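Local coordinates for putative isomerase (Sinorhizobium meliloti, PDB 2PPG), which belongs to the enolase superfamily, with a mandelate racemase-like N-terminal domain and a TIM-barrel-like C-terminal domain, at residues Q151-Y159 with C363-P371. Residues are numbered along the deposited sequence; the frame is centred on the assembly and turned at random.
Sequences QRRDRIAAY and CLNGEYVVP
R155 and V369 face each other as a non-hydrogen-bonded pair where strands 155-159 and 367-369 run antiparallel, their side chains lying alongside and pointing the same way. The valine methyls rest against one face of the guanidinium, with V369 CG1 3.6 Å from R155 NH1. Bends at chi2 and chi3 turn the R155 chain back toward the preceding residue, where R155 NE donates to D154 O (3.2 Å). V370 N donates to D154 O from the opposite face of the carbonyl plane, at 3.1 Å. E367 crosses the arginine at about a right angle; its carboxylate lies against the aliphatic part, R155 CD to E367 OE1 being 3.4 Å, while the charged groups stay apart.

On the other side, I156 and Y368 form the hydrogen-bonded pair, exchanging two backbone bonds, of which Y368 N to I156 O is the shorter at 2.7 Å. I156 CD1 reaches V370 CG2 at 3.8 Å. The Y368 ring carries C363 SG over the centre of one face, and A158 CB meets the ring obliquely, 3.6 Å from Y368 CD2. A158 N bonds to G366 O in the turn linking strands 362-364 and 367-369.

This hairpin adds antiparallel strand 367-369 to the first barrel strand, 155-161, which also pairs in parallel with 185-189 and 343-345. The Y368 hydroxyl bonds to E344 O, and the Y368 side chain packs on L327 and L331 of helix 325-336.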
loop_
_atom_site.group_PDB
_atom_site.type_symbol
_atom_site.label_atom_id
_atom_site.label_comp_id
_atom_site.label_asym_id
_atom_site.label_seq_id
_atom_site.Cartn_x
_atom_site.Cartn_y
_atom_site.Cartn_z
ATOM N N GLN A 151 39.969 9.397 1.817
ATOM C CA GLN A 151 39.771 10.750 1.342
ATOM C C GLN A 151 39.409 10.728 -0.139
ATOM O O GLN A 151 40.231 10.401 -0.991
ATOM C CB GLN A 151 41.004 11.600 1.584
ATOM C CG GLN A 151 40.817 13.018 1.132
ATOM C CD GLN A 151 41.782 13.971 1.790
ATOM O OE1 GLN A 151 42.414 13.643 2.797
ATOM N NE2 GLN A 151 41.900 15.167 1.230
ATOM N N ARG A 152 38.173 11.078 -0.440
ATOM C CA ARG A 152 37.704 11.017 -1.806
ATOM C C ARG A 152 37.955 12.334 -2.545
ATOM O O ARG A 152 37.763 12.422 -3.755
ATOM C CB ARG A 152 36.212 10.642 -1.825
ATOM C CG ARG A 152 35.956 9.208 -1.363
ATOM C CD ARG A 152 34.484 8.905 -1.070
ATOM N NE ARG A 152 34.351 7.728 -0.205
ATOM C CZ ARG A 152 33.823 6.568 -0.587
ATOM N NH1 ARG A 152 33.359 6.425 -1.822
ATOM N NH2 ARG A 152 33.747 5.552 0.266
ATOM N N ARG A 153 38.452 13.330 -1.819
ATOM C CA ARG A 153 38.198 14.711 -2.169
ATOM C C ARG A 153 39.048 15.602 -1.253
ATOM O O ARG A 153 39.047 15.405 -0.036
ATOM C CB ARG A 153 36.722 14.928 -1.821
ATOM C CG ARG A 153 35.924 15.894 -2.631
ATOM C CD ARG A 153 34.506 15.964 -2.065
ATOM N NE ARG A 153 33.658 14.890 -2.578
ATOM C CZ ARG A 153 33.302 13.798 -1.897
ATOM N NH1 ARG A 153 33.714 13.616 -0.652
ATOM N NH2 ARG A 153 32.532 12.885 -2.469
ATOM N N ASP A 154 39.772 16.580 -1.790
ATOM C CA ASP A 154 40.417 17.553 -0.883
ATOM C C ASP A 154 39.894 18.992 -1.003
ATOM O O ASP A 154 40.229 19.857 -0.190
ATOM C CB ASP A 154 41.949 17.470 -0.883
ATOM C CG ASP A 154 42.574 17.989 -2.150
ATOM O OD1 ASP A 154 43.823 18.040 -2.176
ATOM O OD2 ASP A 154 41.840 18.340 -3.104
ATOM N N ARG A 155 39.082 19.230 -2.026
ATOM C CA ARG A 155 38.262 20.430 -2.073
ATOM C C ARG A 155 36.793 20.009 -2.002
ATOM O O ARG A 155 36.415 18.930 -2.454
ATOM C CB ARG A 155 38.487 21.243 -3.355
ATOM C CG ARG A 155 39.923 21.593 -3.730
ATOM C CD ARG A 155 40.490 22.704 -2.883
ATOM N NE ARG A 155 41.530 22.189 -2.005
ATOM C CZ ARG A 155 42.813 22.514 -2.106
ATOM N NH1 ARG A 155 43.695 21.997 -1.268
ATOM N NH2 ARG A 155 43.210 23.373 -3.033
ATOM N N ILE A 156 35.966 20.874 -1.446
ATOM C CA ILE A 156 34.537 20.652 -1.438
ATOM C C ILE A 156 33.875 21.943 -1.874
ATOM O O ILE A 156 34.190 23.011 -1.351
ATOM C CB ILE A 156 34.021 20.251 -0.028
ATOM C CG1 ILE A 156 34.638 18.912 0.392
ATOM C CG2 ILE A 156 32.483 20.186 -0.020
ATOM C CD1 ILE A 156 34.537 18.569 1.855
ATOM N N ALA A 157 32.966 21.847 -2.836
ATOM C CA ALA A 157 32.224 23.018 -3.286
ATOM C C ALA A 157 31.466 23.624 -2.101
ATOM O O ALA A 157 30.942 22.901 -1.249
ATOM C CB ALA A 157 31.282 22.656 -4.430
ATOM N N ALA A 158 31.457 24.953 -2.024
ATOM C CA ALA A 158 30.788 25.656 -0.934
ATOM C C ALA A 158 29.684 26.504 -1.526
ATOM O O ALA A 158 29.776 26.921 -2.672
ATOM C CB ALA A 158 31.768 26.518 -0.191
ATOM N N TYR A 159 28.632 26.763 -0.768
ATOM C CA TYR A 159 27.662 27.750 -1.235
ATOM C C TYR A 159 27.466 28.818 -0.191
ATOM O O TYR A 159 27.502 28.536 1.006
ATOM C CB TYR A 159 26.333 27.119 -1.644
ATOM C CG TYR A 159 25.483 26.560 -0.520
ATOM C CD1 TYR A 159 24.630 27.390 0.208
ATOM C CD2 TYR A 159 25.484 25.206 -0.226
ATOM C CE1 TYR A 159 23.840 26.906 1.202
ATOM C CE2 TYR A 159 24.682 24.704 0.774
ATOM C CZ TYR A 159 23.861 25.562 1.489
ATOM O OH TYR A 159 23.048 25.091 2.497
ATOM N N CYS A 363 38.229 28.487 3.192
ATOM C CA CYS A 363 37.194 28.466 2.185
ATOM C C CYS A 363 37.391 29.663 1.274
ATOM O O CYS A 363 37.270 30.803 1.714
ATOM C CB CYS A 363 35.818 28.496 2.825
ATOM S SG CYS A 363 34.524 28.378 1.605
ATOM N N LEU A 364 37.716 29.400 0.012
ATOM C CA LEU A 364 38.011 30.461 -0.935
ATOM C C LEU A 364 37.656 30.022 -2.362
ATOM O O LEU A 364 37.687 28.834 -2.679
ATOM C CB LEU A 364 39.494 30.848 -0.823
ATOM C CG LEU A 364 40.508 30.012 -1.629
ATOM C CD1 LEU A 364 41.928 30.617 -1.607
ATOM C CD2 LEU A 364 40.529 28.536 -1.230
ATOM N N ASN A 365 37.316 30.978 -3.221
ATOM C CA ASN A 365 36.925 30.674 -4.614
ATOM C C ASN A 365 35.863 29.569 -4.755
ATOM O O ASN A 365 35.987 28.679 -5.603
ATOM C CB ASN A 365 38.148 30.342 -5.488
ATOM C CG ASN A 365 39.044 31.549 -5.735
ATOM O OD1 ASN A 365 38.651 32.510 -6.408
ATOM N ND2 ASN A 365 40.263 31.500 -5.198
ATOM N N GLY A 366 34.824 29.641 -3.927
ATOM C CA GLY A 366 33.728 28.685 -3.988
ATOM C C GLY A 366 34.113 27.272 -3.598
ATOM O O GLY A 366 33.531 26.312 -4.099
ATOM N N GLU A 367 35.090 27.142 -2.701
ATOM C CA GLU A 367 35.571 25.841 -2.271
ATOM C C GLU A 367 36.125 25.833 -0.845
ATOM O O GLU A 367 36.988 26.637 -0.485
ATOM C CB GLU A 367 36.689 25.382 -3.189
ATOM C CG GLU A 367 36.273 24.644 -4.415
ATOM C CD GLU A 367 37.470 24.094 -5.156
ATOM O OE1 GLU A 367 38.597 24.618 -4.963
ATOM O OE2 GLU A 367 37.284 23.126 -5.926
ATOM N N TYR A 368 35.648 24.889 -0.045
ATOM C CA TYR A 368 36.283 24.572 1.221
ATOM C C TYR A 368 37.590 23.810 0.967
ATOM O O TYR A 368 37.621 22.810 0.242
ATOM C CB TYR A 368 35.363 23.691 2.046
ATOM C CG TYR A 368 34.332 24.411 2.872
ATOM C CD1 TYR A 368 34.680 25.017 4.083
ATOM C CD2 TYR A 368 33.002 24.454 2.475
ATOM C CE1 TYR A 368 33.732 25.666 4.858
ATOM C CE2 TYR A 368 32.043 25.095 3.250
ATOM C CZ TYR A 368 32.415 25.691 4.446
ATOM O OH TYR A 368 31.470 26.326 5.227
ATOM N N VAL A 369 38.683 24.286 1.541
ATOM C CA VAL A 369 39.900 23.509 1.494
ATOM C C VAL A 369 39.866 22.596 2.721
ATOM O O VAL A 369 39.735 23.069 3.850
ATOM C CB VAL A 369 41.136 24.415 1.490
ATOM C CG1 VAL A 369 42.413 23.588 1.638
ATOM C CG2 VAL A 369 41.168 25.296 0.212
ATOM N N VAL A 370 39.930 21.292 2.490
ATOM C CA VAL A 370 39.897 20.323 3.574
ATOM C C VAL A 370 41.222 20.344 4.318
ATOM O O VAL A 370 42.274 20.160 3.696
ATOM C CB VAL A 370 39.657 18.889 3.043
ATOM C CG1 VAL A 370 39.754 17.854 4.192
ATOM C CG2 VAL A 370 38.322 18.791 2.326
ATOM N N PRO A 371 41.182 20.579 5.644
ATOM C CA PRO A 371 42.404 20.592 6.464
ATOM C C PRO A 371 43.164 19.293 6.316
ATOM O O PRO A 371 42.555 18.239 6.219
ATOM C CB PRO A 371 41.891 20.768 7.903
ATOM C CG PRO A 371 40.389 20.618 7.837
ATOM C CD PRO A 371 39.970 20.886 6.425
#